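Local coordinates for protein dicer Related Helicase (Caenorhabditis elegans, PDB 6M6S) that binds double-stranded RNA through this zinc-bearing C-terminal domain and, as a helicase of the RIG-I-like receptor family, probably hydrolyses ATP, at residues L12-S15 and N16-K19; H46-S49 and K50-V53; I67-F70 and H71-L74; F97-E100 and S101-S104; L136-T139 and E140-E144. One frame throughout, in Å; residues are numbered along the deposited sequence.

Contact 1. Residues L12-S15 and N16-K19; sequences LMCS and NCSK. With ZN (zinc ion), chain F.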
# COMPACT_ATOMS: atom_id res chain seq x y z
N LEU B 12 -11.06 8.64 6.48
CA LEU B 12 -10.17 7.54 6.87
C LEU B 12 -11.01 6.43 7.47
O LEU B 12 -11.68 6.65 8.52
CB LEU B 12 -9.16 8.00 7.93
CG LEU B 12 -7.93 8.72 7.36
CD1 LEU B 12 -8.25 9.91 6.47
CD2 LEU B 12 -6.95 9.13 8.50
N MET B 13 -10.99 5.23 6.87
CA MET B 13 -11.90 4.14 7.27
C MET B 13 -11.10 2.92 7.65
O MET B 13 -10.01 2.74 7.14
CB MET B 13 -12.77 3.67 6.11
CG MET B 13 -13.07 4.71 5.08
SD MET B 13 -14.32 5.76 5.75
CE MET B 13 -15.79 4.75 5.69
N CYS B 14 -11.72 2.07 8.46
CA CYS B 14 -11.18 0.74 8.79
C CYS B 14 -11.15 -0.09 7.51
O CYS B 14 -12.19 -0.29 6.85
CB CYS B 14 -12.06 0.07 9.83
SG CYS B 14 -11.41 -1.56 10.30
N SER B 15 -9.98 -0.61 7.16
CA SER B 15 -9.85 -1.40 5.92
C SER B 15 -10.59 -2.72 6.04
O SER B 15 -10.96 -3.33 5.04
CB SER B 15 -8.38 -1.67 5.58
OG SER B 15 -7.67 -0.52 5.12
N ASN B 16 -10.78 -3.18 7.26
CA ASN B 16 -11.50 -4.42 7.54
C ASN B 16 -13.03 -4.37 7.53
O ASN B 16 -13.70 -5.25 6.95
CB ASN B 16 -10.95 -4.98 8.86
CG ASN B 16 -11.23 -6.44 9.04
OD1 ASN B 16 -10.77 -7.28 8.24
ND2 ASN B 16 -12.01 -6.78 10.07
N CYS B 17 -13.63 -3.34 8.14
CA CYS B 17 -15.09 -3.24 8.19
C CYS B 17 -15.70 -1.94 7.59
O CYS B 17 -16.91 -1.80 7.63
CB CYS B 17 -15.61 -3.38 9.63
SG CYS B 17 -15.22 -1.94 10.69
N SER B 18 -14.87 -1.03 7.07
CA SER B 18 -15.33 0.26 6.48
C SER B 18 -15.92 1.27 7.44
O SER B 18 -16.55 2.21 7.00
CB SER B 18 -16.36 0.05 5.34
OG SER B 18 -15.76 -0.79 4.38
N LYS B 19 -15.72 1.11 8.74
CA LYS B 19 -16.24 2.12 9.66
C LYS B 19 -15.35 3.36 9.60
O LYS B 19 -14.11 3.23 9.55
CB LYS B 19 -16.25 1.54 11.06
CG LYS B 19 -16.79 2.48 12.12
CD LYS B 19 -16.49 1.91 13.47
CE LYS B 19 -17.06 2.80 14.53
NZ LYS B 19 -18.44 3.15 14.13
ZN ZN F . -13.26 -2.20 11.72
O HOH W 1 -12.56 -0.10 4.08

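Contact 2. Residues H46-S49 and K50-V53; sequences HVES and KRKV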
# COMPACT_ATOMS: atom_id res chain seq x y z
N HIS B 46 -11.53 1.33 20.59
CA HIS B 46 -11.32 0.73 21.90
C HIS B 46 -9.83 0.85 22.27
O HIS B 46 -8.93 0.71 21.41
CB HIS B 46 -11.67 -0.79 21.95
CG HIS B 46 -13.11 -1.12 21.67
ND1 HIS B 46 -14.10 -1.00 22.63
CD2 HIS B 46 -13.72 -1.60 20.56
CE1 HIS B 46 -15.27 -1.36 22.11
NE2 HIS B 46 -15.06 -1.74 20.85
N VAL B 47 -9.57 1.05 23.56
CA VAL B 47 -8.22 1.25 24.04
C VAL B 47 -7.89 0.07 24.91
O VAL B 47 -8.60 -0.19 25.90
CB VAL B 47 -8.14 2.60 24.83
CG1 VAL B 47 -6.80 2.75 25.53
CG2 VAL B 47 -8.48 3.81 23.94
N GLU B 48 -6.84 -0.69 24.55
CA GLU B 48 -6.53 -1.96 25.20
C GLU B 48 -5.07 -1.93 25.71
O GLU B 48 -4.16 -1.69 24.92
CB GLU B 48 -6.76 -3.12 24.24
CG GLU B 48 -6.56 -4.47 24.92
CD GLU B 48 -7.82 -4.97 25.71
OE1 GLU B 48 -8.90 -4.32 25.72
OE2 GLU B 48 -7.72 -6.06 26.31
N SER B 49 -4.84 -2.17 27.01
CA SER B 49 -3.47 -2.12 27.52
C SER B 49 -2.56 -3.16 26.83
O SER B 49 -3.01 -4.25 26.52
CB SER B 49 -3.48 -2.38 29.03
OG SER B 49 -2.14 -2.55 29.50
N LYS B 50 -1.29 -2.84 26.60
CA LYS B 50 -0.38 -3.84 26.00
C LYS B 50 0.30 -4.80 26.99
O LYS B 50 0.79 -5.88 26.60
CB LYS B 50 0.70 -3.17 25.13
CG LYS B 50 0.21 -2.78 23.76
CD LYS B 50 1.35 -2.35 22.85
CE LYS B 50 2.27 -3.51 22.49
NZ LYS B 50 3.34 -3.06 21.57
N ARG B 51 0.33 -4.38 28.24
CA ARG B 51 1.03 -5.11 29.31
C ARG B 51 2.52 -5.33 28.98
O ARG B 51 3.10 -6.35 29.37
CB ARG B 51 0.36 -6.45 29.64
CG ARG B 51 -1.01 -6.34 30.34
CD ARG B 51 -2.13 -6.30 29.31
NE ARG B 51 -3.41 -6.80 29.84
CZ ARG B 51 -4.57 -6.76 29.17
NH1 ARG B 51 -4.64 -6.21 27.94
NH2 ARG B 51 -5.67 -7.24 29.75
N LYS B 52 3.12 -4.39 28.27
CA LYS B 52 4.53 -4.48 27.93
C LYS B 52 4.98 -3.08 27.52
O LYS B 52 4.44 -2.51 26.59
CB LYS B 52 4.72 -5.47 26.79
CG LYS B 52 6.18 -5.73 26.47
CD LYS B 52 6.78 -6.72 27.45
CE LYS B 52 6.19 -8.11 27.26
NZ LYS B 52 6.79 -9.11 28.17
N VAL B 53 5.95 -2.52 28.24
CA VAL B 53 6.30 -1.11 28.04
C VAL B 53 7.15 -1.04 26.78
O VAL B 53 7.91 -1.95 26.50
CB VAL B 53 7.04 -0.57 29.30
CG1 VAL B 53 7.66 0.80 29.06
CG2 VAL B 53 6.14 -0.54 30.52

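Contact 3. Residues I67-F70 and H71-L74; sequences IKCF and HCKL. With ZN (zinc ion), chain F.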
# COMPACT_ATOMS: atom_id res chain seq x y z
N ILE B 67 -4.85 0.57 20.10
CA ILE B 67 -6.21 1.02 19.75
C ILE B 67 -6.83 0.06 18.74
O ILE B 67 -6.12 -0.45 17.82
CB ILE B 67 -6.25 2.43 19.19
CG1 ILE B 67 -5.19 2.66 18.08
CG2 ILE B 67 -6.10 3.45 20.40
CD1 ILE B 67 -5.37 4.05 17.38
N LYS B 68 -8.13 -0.26 18.95
CA LYS B 68 -8.81 -1.22 18.06
C LYS B 68 -10.02 -0.56 17.49
O LYS B 68 -10.62 0.30 18.12
CB LYS B 68 -9.34 -2.45 18.87
CG LYS B 68 -8.38 -2.99 19.91
CD LYS B 68 -7.17 -3.61 19.26
CE LYS B 68 -6.22 -4.22 20.33
NZ LYS B 68 -5.00 -5.00 19.77
N CYS B 69 -10.41 -0.97 16.27
CA CYS B 69 -11.63 -0.49 15.64
C CYS B 69 -12.79 -0.76 16.60
O CYS B 69 -12.93 -1.87 17.08
CB CYS B 69 -11.86 -1.20 14.29
SG CYS B 69 -13.45 -0.78 13.55
N PHE B 70 -13.60 0.26 16.90
CA PHE B 70 -14.76 0.06 17.80
C PHE B 70 -15.70 -1.03 17.29
O PHE B 70 -16.27 -1.79 18.09
CB PHE B 70 -15.58 1.36 18.01
CG PHE B 70 -16.67 1.24 19.07
CD1 PHE B 70 -16.36 1.37 20.43
CD2 PHE B 70 -17.99 1.02 18.71
CE1 PHE B 70 -17.34 1.26 21.41
CE2 PHE B 70 -19.01 0.91 19.70
CZ PHE B 70 -18.67 1.02 21.05
N HIS B 71 -15.85 -1.12 15.97
CA HIS B 71 -16.83 -2.01 15.38
C HIS B 71 -16.35 -3.45 15.27
O HIS B 71 -17.06 -4.39 15.70
CB HIS B 71 -17.20 -1.52 13.96
CG HIS B 71 -18.37 -2.25 13.39
ND1 HIS B 71 -18.29 -3.05 12.27
CD2 HIS B 71 -19.66 -2.34 13.83
CE1 HIS B 71 -19.48 -3.59 12.03
NE2 HIS B 71 -20.32 -3.17 12.95
N CYS B 72 -15.19 -3.64 14.66
CA CYS B 72 -14.70 -4.97 14.33
C CYS B 72 -13.53 -5.42 15.21
O CYS B 72 -13.17 -6.62 15.20
CB CYS B 72 -14.34 -5.10 12.85
SG CYS B 72 -12.79 -4.35 12.38
N LYS B 73 -13.00 -4.49 16.01
CA LYS B 73 -11.94 -4.78 16.99
C LYS B 73 -10.59 -5.14 16.33
O LYS B 73 -9.66 -5.61 17.02
CB LYS B 73 -12.35 -5.87 18.01
CG LYS B 73 -13.27 -5.25 19.08
CD LYS B 73 -14.66 -5.32 18.52
CE LYS B 73 -15.72 -4.73 19.41
NZ LYS B 73 -17.02 -4.75 18.67
N LEU B 74 -10.46 -4.89 15.02
CA LEU B 74 -9.14 -5.09 14.45
C LEU B 74 -8.20 -4.07 15.06
O LEU B 74 -8.59 -2.90 15.30
CB LEU B 74 -9.18 -4.88 12.93
CG LEU B 74 -7.95 -5.61 12.32
CD1 LEU B 74 -8.16 -6.13 11.00
CD2 LEU B 74 -6.99 -4.58 12.09
ZN ZN F . -13.26 -2.20 11.72

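Contact 4. Residues F97-E100 and S101-S104; sequences FVQE and SDYS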
# COMPACT_ATOMS: atom_id res chain seq x y z
N PHE B 97 -8.41 5.03 2.51
CA PHE B 97 -8.75 6.44 2.34
C PHE B 97 -9.82 6.56 1.27
O PHE B 97 -9.69 5.98 0.19
CB PHE B 97 -7.52 7.22 1.93
CG PHE B 97 -6.42 7.15 2.96
CD1 PHE B 97 -6.36 8.07 3.98
CD2 PHE B 97 -5.48 6.16 2.90
CE1 PHE B 97 -5.34 7.98 4.92
CE2 PHE B 97 -4.47 6.04 3.85
CZ PHE B 97 -4.42 7.01 4.85
N VAL B 98 -10.92 7.27 1.60
CA VAL B 98 -12.00 7.35 0.60
C VAL B 98 -12.25 8.81 0.24
O VAL B 98 -12.43 9.64 1.16
CB VAL B 98 -13.27 6.73 1.17
CG1 VAL B 98 -14.47 7.07 0.24
CG2 VAL B 98 -13.07 5.23 1.45
N GLN B 99 -12.31 9.12 -1.05
CA GLN B 99 -12.76 10.45 -1.50
C GLN B 99 -14.20 10.28 -1.93
O GLN B 99 -14.49 9.77 -2.99
CB GLN B 99 -11.91 10.96 -2.67
CG GLN B 99 -11.71 12.49 -2.60
CD GLN B 99 -13.04 13.26 -2.62
OE1 GLN B 99 -13.87 13.03 -3.50
NE2 GLN B 99 -13.25 14.14 -1.65
N GLU B 100 -15.13 10.74 -1.09
CA GLU B 100 -16.57 10.59 -1.36
C GLU B 100 -17.07 11.15 -2.70
O GLU B 100 -17.89 10.53 -3.38
CB GLU B 100 -17.37 11.23 -0.21
CG GLU B 100 -17.11 12.73 -0.02
CD GLU B 100 -16.04 13.05 1.03
OE1 GLU B 100 -16.35 13.87 1.95
OE2 GLU B 100 -14.89 12.52 0.94
N SER B 101 -16.58 12.33 -3.08
CA SER B 101 -17.10 12.94 -4.29
C SER B 101 -16.66 12.24 -5.57
O SER B 101 -17.43 12.15 -6.55
CB SER B 101 -16.70 14.41 -4.33
OG SER B 101 -17.46 15.10 -3.34
N ASP B 102 -15.41 11.78 -5.55
CA ASP B 102 -14.81 11.06 -6.67
C ASP B 102 -15.18 9.57 -6.72
O ASP B 102 -14.81 8.89 -7.69
CB ASP B 102 -13.28 11.16 -6.61
CG ASP B 102 -12.79 12.60 -6.67
OD1 ASP B 102 -13.55 13.48 -7.14
OD2 ASP B 102 -11.64 12.84 -6.23
N TYR B 103 -15.86 9.07 -5.69
CA TYR B 103 -16.12 7.63 -5.61
C TYR B 103 -14.80 6.86 -5.75
O TYR B 103 -14.72 5.92 -6.54
CB TYR B 103 -17.10 7.20 -6.67
CG TYR B 103 -18.43 7.87 -6.46
CD1 TYR B 103 -19.29 7.41 -5.47
CD2 TYR B 103 -18.80 8.99 -7.18
CE1 TYR B 103 -20.52 8.02 -5.23
CE2 TYR B 103 -20.03 9.63 -6.94
CZ TYR B 103 -20.88 9.13 -5.97
OH TYR B 103 -22.10 9.73 -5.72
N SER B 104 -13.79 7.26 -4.98
CA SER B 104 -12.49 6.60 -5.14
C SER B 104 -12.00 6.16 -3.81
O SER B 104 -12.31 6.78 -2.79
CB SER B 104 -11.48 7.58 -5.70
OG SER B 104 -11.25 8.60 -4.73

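Contact 5. Residues L136-T139 and E140-E144; sequences LSDT and EENIE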
# COMPACT_ATOMS: atom_id res chain seq x y z
N LEU B 136 -10.92 13.04 26.67
CA LEU B 136 -11.30 11.77 27.30
C LEU B 136 -11.94 11.97 28.66
O LEU B 136 -12.17 11.01 29.40
CB LEU B 136 -10.11 10.79 27.42
CG LEU B 136 -9.71 10.21 26.04
CD1 LEU B 136 -8.54 9.30 26.27
CD2 LEU B 136 -10.80 9.37 25.43
N SER B 137 -12.22 13.21 29.04
CA SER B 137 -12.62 13.48 30.43
C SER B 137 -14.11 13.71 30.66
O SER B 137 -14.49 14.13 31.77
CB SER B 137 -11.82 14.67 30.96
OG SER B 137 -10.43 14.38 30.91
N ASP B 138 -14.94 13.45 29.64
CA ASP B 138 -16.31 13.98 29.71
C ASP B 138 -17.45 12.96 29.87
O ASP B 138 -18.56 13.36 30.21
CB ASP B 138 -16.56 14.75 28.39
CG ASP B 138 -16.23 13.91 27.10
OD1 ASP B 138 -15.42 12.91 27.09
OD2 ASP B 138 -16.77 14.28 26.03
N THR B 139 -17.21 11.69 29.53
CA THR B 139 -18.22 10.61 29.67
C THR B 139 -17.67 9.35 30.36
O THR B 139 -16.44 9.18 30.42
CB THR B 139 -18.72 10.16 28.27
OG1 THR B 139 -17.67 9.49 27.54
CG2 THR B 139 -19.18 11.41 27.47
N GLU B 140 -18.56 8.48 30.88
CA GLU B 140 -18.15 7.24 31.55
C GLU B 140 -17.27 6.42 30.61
O GLU B 140 -16.24 5.93 31.03
CB GLU B 140 -19.37 6.43 31.97
CG GLU B 140 -20.26 7.22 32.97
CD GLU B 140 -19.72 7.34 34.40
OE1 GLU B 140 -20.40 8.00 35.27
OE2 GLU B 140 -18.62 6.82 34.68
N GLU B 141 -17.70 6.33 29.37
CA GLU B 141 -16.92 5.49 28.45
C GLU B 141 -15.57 6.06 28.13
O GLU B 141 -14.59 5.27 28.01
CB GLU B 141 -17.72 5.14 27.20
CG GLU B 141 -18.18 6.28 26.38
CD GLU B 141 -19.51 6.82 26.83
OE1 GLU B 141 -19.85 6.69 28.04
OE2 GLU B 141 -20.22 7.41 25.98
N ASN B 142 -15.48 7.38 28.01
CA ASN B 142 -14.18 7.96 27.70
C ASN B 142 -13.24 7.90 28.91
O ASN B 142 -12.02 7.70 28.74
CB ASN B 142 -14.32 9.39 27.19
CG ASN B 142 -14.62 9.44 25.69
OD1 ASN B 142 -14.53 8.44 25.01
ND2 ASN B 142 -14.95 10.62 25.20
N ILE B 143 -13.78 8.07 30.13
CA ILE B 143 -12.97 7.97 31.34
C ILE B 143 -12.33 6.60 31.47
O ILE B 143 -11.15 6.47 31.88
CB ILE B 143 -13.77 8.35 32.63
CG1 ILE B 143 -13.94 9.84 32.63
CG2 ILE B 143 -12.98 8.00 33.84
CD1 ILE B 143 -12.65 10.49 32.83
N GLU B 144 -13.07 5.57 31.06
CA GLU B 144 -12.54 4.22 31.14
C GLU B 144 -11.34 4.09 30.20
O GLU B 144 -10.37 3.43 30.58
CB GLU B 144 -13.56 3.20 30.75
CG GLU B 144 -14.73 3.17 31.74
CD GLU B 144 -15.60 1.97 31.52
OE1 GLU B 144 -15.92 1.67 30.34
OE2 GLU B 144 -15.95 1.32 32.53
O HOH W 2 -18.36 9.05 24.91

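Contact 1. Residues L12-S15 and N16-K19
Cys14 and Cys17 face the same metal across the tight turn that ends strand 11-14, a CxxC zinc knuckle supplying half of a four-cysteine site. Cys14 can be followed outward from its backbone. Its CB lies 3.8 Å from Cys17 SG, so the base of one side chain meets the sulfur of the other. Cys14 SG, anti to the backbone N (chi1 -179°), binds the zinc ion at 2.4 Å. The same sulfur accepts the backbone N-H of Cys17, with Cys17 N 3.6 Å from Cys14 SG and an N-H...S angle of 158°. CB of Asn16 rests against it as well. Cys17 SG binds zinc at 2.2 Å, and Cys69 and Cys72 complete the shell. The N-H groups aimed at the sulfurs, including a weak one from Lys19 N to Cys17 SG, probably draw off some of the thiolate charge. Two backbone bonds close the loop: Cys14 N donates to Lys19 O at 2.9 Å, nearly straight (168°), and Ser18 N donates to Cys14 O at 2.8 Å. A water, 3.3 Å from Ser18 OG, gives a second hydrogen bond to Cys14 O at 2.8 Å.

Contact 2. Residues H46-S49 and K50-V53
Arg51 turns back over the chain to meet Glu48 and Ser49, just beyond the end of strand 45-48. The ionic part is a salt bridge between Glu48 OE2 and Arg51 NH1. Arg51 NH1 stands 3.5 Å from Glu48 OE2, a weak hydrogen bond, yet the N-H points almost straight at the oxygen (178°). OE2 lies at the edge of the guanidinium, in its plane, while the carboxylate plane is turned 45° from it. Among the hydrogen bonds to uncharged acceptors the shorter is that of Arg51 NH1 to Ser49 O, 2.9 Å, with the carbonyl oxygen somewhat out of the guanidinium plane. Ser49 OG accepts weakly from Arg51 N at 3.3 Å, the pattern of an ST turn; that hydroxyl also bonds to Asp152 on helix 140-167. Van der Waals contact is slight: Arg51 CD passes 3.6 Å from Ser49 O and 3.8 Å from Ser49 OG. The bend of the arginine chain at chi2 (91°) is what returns its end toward the strand. NH1 thus serves one carboxylate and one carbonyl at once, and with the ionic half long and at the surface, the backbone carbonyl probably does more than the charge pair to fix the guanidinium.

Contact 3. Residues I67-F70 and H71-L74
Cys69 and Cys72 bind zinc from the turn that follows strand 61-69, the second CxxC zinc knuckle of the domain, which shares its ion with Cys14 and Cys17. In the first shell Cys69 SG and Cys72 SG each stand 2.3 Å from the metal. Around them lie backbone N-H groups. Cys72 N points almost straight (172°) at Cys69 SG from 3.5 Å, His71 N adds a weak bond to the same sulfur, and Leu74 N donates to Cys72 SG at 3.6 Å. Such donors probably temper the negative charge on the thiolates. Cys72 SG sits between its own backbone N and carbonyl carbon (chi1 77°), which directs it back toward Cys69, whose CB it touches. One layer further out, Cys69 N bonds to Leu74 O and Lys73 N to Cys69 O, both at 2.8 Å, bringing the chain back on itself. Further out, the Phe70 ring is stacked on His46 of strand 45-48; Phe70 O also accepts from His46 NE2. Lys73 bends at chi2 and lays its carbons beside the turn, until NZ meets Phe70 O at 3.1 Å and His71 O at 3.0 Å, standing well above the carbonyl plane of His71.

Contact 4. Residues F97-E100 and S101-S104
Gln99 folds its amide back over the turn so that OE1 accepts the backbone N-H of Asp102 at 2.9 Å, nearly along the C=O axis. The same oxygen takes a weak bond from Ser101 N, while NE2 donates to Ile9 O. In the backbone, Gln99 N bonds to Ser104 O at 2.9 Å and Ser104 N returns a longer bond to Gln99 O at 3.3 Å. This hydrogen-bonded antiparallel pair closes the hairpin between strands 95-99 and 104-106. Tyr103 and Ser104 both face Gln99, a G1 beta bulge, with Tyr103 at positive phi (53°). Packing is close around the glutamine: its CB touches Ser104 OG at 3.2 Å and its CG lies 3.6 Å from Asp102 OD2, an oxygen whose salt bridge is to Lys8. Glu100 O stands 3.9 Å above the plane of the Tyr103 ring, over its centre. Tyr103 itself meets Tyr103 of the second subunit edge-to-face. A leucine in place of Gln99 would probably leave the Asp102 N-H without its acceptor and free the loop to shift. One side-chain oxygen thus does the work of a backbone carbonyl, holding the N-H of Asp102, and more weakly that of Ser101, where the chain reverses.

Contact 5. Residues L136-T139 and E140-E144
Thr139 and Asn142 are brought together by their first torsions at the start of helix 140-167, where Thr139 is the N-cap. In Thr139, chi1 of 68° sets OG1 between its own backbone N and carbonyl carbon, facing the first turn of the helix; there it accepts the backbone N-H of Asn142 at 3.1 Å. Asn142, with CG anti to the carbonyl carbon (chi1 -84°), swings its amide back toward the preceding loop. Its ND2 donates to Asp138 OD1 at 3.0 Å, almost straight (171°). Asp138 OD1 accepts on its syn lone pair and lies close to the amide plane, which fixes the turn of that amide. A charged oxygen close before the helix start probably interacts favourably with the helix dipole. The helical pattern itself begins with Ile143 N bonding to Thr139 O at 2.9 Å. Non-polar groups fill in beside these bonds. Leu136 meets Asn142 at about a right angle, its CD2 3.8 Å from CG of the amide, and both residues also pack on Trp42. Ile143 CD1 reaches back to Ser137 CA at 3.8 Å. An alanine in place of Asn142 would probably leave Asp138 without its amide partner and open a gap beside Leu136. Glu141, bent at chi2, folds back until its CD is 3.3 Å from Thr139 OG1, and a water 2.8 Å from Thr139 OG1 donates to Glu141 OE2 at 2.7 Å.

In the fold
Contacts 1 to 5 follow one another along the chain without interleaving. Contacts 1 and 3, centres about 9 Å apart, bind one zinc ion from two different sheets, so the metal joins strand 11-14 to strand 61-69. Contact 4 closes a hairpin in the sheet of contact 1, about 13 Å from it between centres; Met13 packs on Val98 there, and the sheet continues into the second subunit through Ser104. Contact 2 leaves strand 45-48, the neighbour of strand 61-69, its centre about 33 Å from that of contact 4, across the chain's centre. Contact 5 starts helix 140-167, whose later residues cover Val47. The zinc thus joins two sheets of the RNA-binding domain, and helix 140-167 packs on a strand of one of them.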